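Local coordinates for regulator of G-protein signaling 16 (Mus musculus, PDB 3C7L) that accelerates GTP hydrolysis by G protein alpha subunits, driving them into the inactive GDP-bound form and so damping receptor signalling, at residues E20-L24 and R116-E120; V32-H36 and L48-L52. All blocks are in the same frame, centred on the assembly; numbering follows the deposited sequence.

Contact 1. Residues E20-L24 and R116-E120; sequences ESFDL and RTLME
D23 and R116 meet in a two-pronged salt bridge. The guanidinium reaches the carboxylate end-on: NH1 of R116 lies 2.9 Å from OD1 of D23 in a nearly straight bond (170°), on the syn side though tilted out of the carboxylate plane, while NH2 of R116 bonds OD2 of D23 at 2.9 Å from above that plane. The same guanidinium turns its NE side to E120 one helical turn on, with NE of R116 2.9 Å from OE1 of E120; NH2 serves twice, bonding OE2 of E120 as well as OD2 of D23. Two carboxylates thus fix its rotation, and CD2 of F22 lies over one face, about 4.0 Å above the guanidinium plane and toward the rim. A lysine in place of R116 could not grip both acids and would probably leave D23 or E120 without its mate. The F22 ring, carried inward with CG anti to the backbone N (chi1 -171°), sets CZ 3.7 Å from CB of M119, whose sulfur lies at the ring edge, a Met-aromatic contact. A water joins the F22 backbone N to OE2 of E120, and S21, at the N-cap, accepts a weak bond from D23 N. The D23-R116-E120 salt-bridge network thereby ties helix 22-25, early in the RGS domain, to the late helix 109-128, where Y124 also meets the F22 ring and M119 packs on helix 45-57.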
# COMPACT_ATOMS: atom_id res chain seq x y z
N GLU A 20 3.18 -18.18 1.16
CA GLU A 20 2.70 -18.59 2.48
C GLU A 20 2.08 -17.38 3.18
O GLU A 20 1.18 -17.52 4.00
CB GLU A 20 3.83 -19.12 3.36
CG GLU A 20 4.44 -20.44 2.94
CD GLU A 20 5.48 -20.91 3.94
OE1 GLU A 20 6.27 -20.07 4.42
OE2 GLU A 20 5.51 -22.13 4.25
N SER A 21 2.58 -16.19 2.84
CA SER A 21 2.10 -14.96 3.46
C SER A 21 2.36 -13.72 2.63
O SER A 21 3.48 -13.49 2.19
CB SER A 21 2.76 -14.78 4.83
OG SER A 21 2.50 -13.48 5.34
N PHE A 22 1.33 -12.91 2.42
CA PHE A 22 1.47 -11.68 1.66
C PHE A 22 2.48 -10.77 2.37
O PHE A 22 3.21 -10.00 1.74
CB PHE A 22 0.10 -11.00 1.53
CG PHE A 22 0.09 -9.82 0.59
CD1 PHE A 22 0.84 -9.83 -0.58
CD2 PHE A 22 -0.69 -8.71 0.87
CE1 PHE A 22 0.81 -8.75 -1.46
CE2 PHE A 22 -0.73 -7.62 -0.01
CZ PHE A 22 0.03 -7.64 -1.17
N ASP A 23 2.54 -10.87 3.70
CA ASP A 23 3.47 -10.07 4.48
C ASP A 23 4.92 -10.45 4.19
O ASP A 23 5.81 -9.58 4.22
CB ASP A 23 3.16 -10.23 5.97
CG ASP A 23 1.81 -9.66 6.34
OD1 ASP A 23 1.67 -8.42 6.36
OD2 ASP A 23 0.87 -10.45 6.58
N LEU A 24 5.18 -11.72 3.92
CA LEU A 24 6.53 -12.16 3.61
C LEU A 24 6.92 -11.66 2.22
O LEU A 24 8.07 -11.27 1.99
CB LEU A 24 6.65 -13.69 3.68
CG LEU A 24 6.56 -14.31 5.07
CD1 LEU A 24 6.88 -15.80 4.99
CD2 LEU A 24 7.52 -13.61 6.01
N ARG A 116 -4.78 -3.02 1.06
CA ARG A 116 -4.14 -4.33 1.20
C ARG A 116 -5.05 -5.41 0.61
O ARG A 116 -4.60 -6.29 -0.13
CB ARG A 116 -3.89 -4.65 2.67
CG ARG A 116 -3.23 -6.00 2.88
CD ARG A 116 -3.29 -6.49 4.32
NE ARG A 116 -2.79 -7.86 4.40
CZ ARG A 116 -1.62 -8.21 4.91
NH1 ARG A 116 -0.78 -7.30 5.41
NH2 ARG A 116 -1.26 -9.49 4.89
N THR A 117 -6.34 -5.34 0.94
CA THR A 117 -7.30 -6.31 0.44
C THR A 117 -7.45 -6.22 -1.07
O THR A 117 -7.67 -7.22 -1.75
CB THR A 117 -8.67 -6.13 1.12
OG1 THR A 117 -8.53 -6.36 2.52
CG2 THR A 117 -9.69 -7.11 0.55
N LEU A 118 -7.32 -5.00 -1.60
CA LEU A 118 -7.42 -4.78 -3.04
C LEU A 118 -6.35 -5.66 -3.71
O LEU A 118 -6.56 -6.20 -4.79
CB LEU A 118 -7.17 -3.30 -3.35
CG LEU A 118 -8.03 -2.54 -4.37
CD1 LEU A 118 -9.51 -2.77 -4.13
CD2 LEU A 118 -7.69 -1.06 -4.26
N MET A 119 -5.21 -5.79 -3.06
CA MET A 119 -4.12 -6.61 -3.59
C MET A 119 -4.23 -8.08 -3.17
O MET A 119 -4.29 -8.98 -4.01
CB MET A 119 -2.75 -6.08 -3.12
CG MET A 119 -2.39 -4.68 -3.62
SD MET A 119 -0.75 -4.11 -3.07
CE MET A 119 -1.14 -3.45 -1.47
N GLU A 120 -4.26 -8.31 -1.86
CA GLU A 120 -4.31 -9.65 -1.29
C GLU A 120 -5.42 -10.56 -1.82
O GLU A 120 -5.22 -11.76 -1.96
CB GLU A 120 -4.41 -9.55 0.24
CG GLU A 120 -4.10 -10.83 0.99
CD GLU A 120 -3.87 -10.58 2.48
OE1 GLU A 120 -4.57 -9.73 3.05
OE2 GLU A 120 -2.99 -11.25 3.07
O HOH W 1 -1.43 -13.49 2.80

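Contact 2. Residues V32-H36 and L48-L52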
# COMPACT_ATOMS: atom_id res chain seq x y z
N VAL A 32 8.95 -7.81 -3.83
CA VAL A 32 8.34 -6.50 -4.04
C VAL A 32 8.61 -5.99 -5.46
O VAL A 32 7.70 -5.48 -6.12
CB VAL A 32 8.86 -5.46 -3.03
CG1 VAL A 32 8.38 -4.07 -3.40
CG2 VAL A 32 8.39 -5.82 -1.63
N ALA A 33 9.84 -6.13 -5.93
CA ALA A 33 10.19 -5.66 -7.28
C ALA A 33 9.36 -6.38 -8.34
O ALA A 33 8.85 -5.75 -9.26
CB ALA A 33 11.68 -5.86 -7.55
N ALA A 34 9.24 -7.69 -8.20
CA ALA A 34 8.48 -8.48 -9.16
C ALA A 34 6.99 -8.13 -9.11
O ALA A 34 6.34 -7.97 -10.15
CB ALA A 34 8.67 -9.97 -8.87
N PHE A 35 6.46 -8.01 -7.90
CA PHE A 35 5.05 -7.69 -7.74
C PHE A 35 4.74 -6.27 -8.22
O PHE A 35 3.69 -6.02 -8.79
CB PHE A 35 4.62 -7.87 -6.27
CG PHE A 35 3.13 -7.77 -6.05
CD1 PHE A 35 2.24 -8.44 -6.88
CD2 PHE A 35 2.61 -7.01 -5.00
CE1 PHE A 35 0.85 -8.37 -6.67
CE2 PHE A 35 1.23 -6.93 -4.77
CZ PHE A 35 0.35 -7.61 -5.61
N HIS A 36 5.67 -5.34 -7.99
CA HIS A 36 5.46 -3.96 -8.42
C HIS A 36 5.33 -3.91 -9.94
O HIS A 36 4.43 -3.25 -10.47
CB HIS A 36 6.62 -3.06 -7.96
CG HIS A 36 6.41 -1.60 -8.22
ND1 HIS A 36 6.79 -0.99 -9.40
CD2 HIS A 36 5.80 -0.64 -7.49
CE1 HIS A 36 6.43 0.28 -9.38
NE2 HIS A 36 5.83 0.52 -8.23
N LEU A 48 0.47 -0.76 -3.94
CA LEU A 48 1.67 -1.23 -3.27
C LEU A 48 2.53 -0.07 -2.76
O LEU A 48 3.08 -0.13 -1.67
CB LEU A 48 2.50 -2.10 -4.22
CG LEU A 48 3.86 -2.58 -3.71
CD1 LEU A 48 3.69 -3.39 -2.43
CD2 LEU A 48 4.54 -3.41 -4.78
N GLU A 49 2.63 1.00 -3.56
CA GLU A 49 3.43 2.16 -3.16
C GLU A 49 2.83 2.81 -1.92
O GLU A 49 3.55 3.23 -1.02
CB GLU A 49 3.50 3.16 -4.32
CG GLU A 49 4.26 2.59 -5.52
CD GLU A 49 4.24 3.47 -6.75
OE1 GLU A 49 3.49 4.48 -6.78
OE2 GLU A 49 4.98 3.14 -7.70
N PHE A 50 1.51 2.86 -1.87
CA PHE A 50 0.81 3.45 -0.74
C PHE A 50 1.03 2.61 0.52
O PHE A 50 1.31 3.14 1.59
CB PHE A 50 -0.69 3.55 -1.04
CG PHE A 50 -1.53 3.90 0.15
CD1 PHE A 50 -1.29 5.07 0.87
CD2 PHE A 50 -2.56 3.07 0.57
CE1 PHE A 50 -2.07 5.40 1.98
CE2 PHE A 50 -3.33 3.38 1.67
CZ PHE A 50 -3.09 4.55 2.38
N TRP A 51 0.90 1.29 0.38
CA TRP A 51 1.08 0.39 1.52
C TRP A 51 2.48 0.58 2.11
O TRP A 51 2.63 0.76 3.31
CB TRP A 51 0.89 -1.07 1.09
CG TRP A 51 0.82 -2.05 2.23
CD1 TRP A 51 -0.30 -2.46 2.89
CD2 TRP A 51 1.92 -2.72 2.86
NE1 TRP A 51 0.03 -3.35 3.89
CE2 TRP A 51 1.39 -3.52 3.90
CE3 TRP A 51 3.31 -2.71 2.65
CZ2 TRP A 51 2.20 -4.32 4.72
CZ3 TRP A 51 4.12 -3.51 3.47
CH2 TRP A 51 3.55 -4.30 4.49
N LEU A 52 3.50 0.55 1.25
CA LEU A 52 4.88 0.73 1.70
C LEU A 52 5.10 2.11 2.34
O LEU A 52 5.88 2.25 3.28
CB LEU A 52 5.84 0.56 0.53
CG LEU A 52 5.93 -0.82 -0.13
CD1 LEU A 52 6.65 -0.69 -1.45
CD2 LEU A 52 6.66 -1.80 0.78
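Two consecutive, roughly antiparallel helices of the all-helical RGS domain, 29-40 and 45-57, are joined by a short connection, and this contact is the apolar seam between them, closed on one flank by a histidine-carboxylate hydrogen bond. The local axes run at 143° and approach to 11.8 Å, a wide spacing that side chains have to bridge. L48 does most of this. Its CG stands anti to the backbone N, which carries the branch across to the facing helix, where one methyl does the touching: CD2 of L48 lies 3.8 Å from both CA and CB of H36, 4.1 Å from CG1 of V32, and at the same distance from CD2 of F35. The methyl therefore sits among three residues spread over one turn of helix 29-40. It comes near the plane of the imidazole at its edge, but obliquely to the F35 ring. One turn further along helix 45-57, CD1 of L52 reaches CG1 of V32 more loosely, at 4.3 Å. L48 and F35 are buried, whereas V32, H36 and L52 lie nearer the surface.

The polar flank is carried by NE2 of H36, which donates to OE2 of E49 at 2.8 Å with an N-H...O angle of 168°. The acceptor lies almost in the ring plane and is met on its anti side, somewhat out of the carboxylate plane; the two planes are only modestly turned against each other, by 20°. The other oxygen, OE1, has a long, weak ion pair with K84. Elsewhere F35 meets the ring of F127 from helix 109-128. In the RGS fold this seam joins the terminal-helix part, with helix 29-40, to the four-helix bundle, with helix 45-57.

Overall arrangement
Contact 2 is nested in sequence within the long loop that contact 1 closes, and the two centres lie 11 Å apart. Direct touches make them one continuous packing region of the RGS domain: CE1 of F22 is 3.8 Å from CE2 of F35, SD of M119 lies 3.7 Å from N of L48 and 3.9 Å from CE2 of F35, and CE of M119 is 4.0 Å from CB of W51. F22 and M119 thus both reach across. Helices 22-25 and 29-40 follow each other in the chain, and helix 109-128 reaches both contacts. The D23-R116-E120 network and the H36-E49 bond belong to separate contacts, whereas the junction is made by packing of F22 and M119.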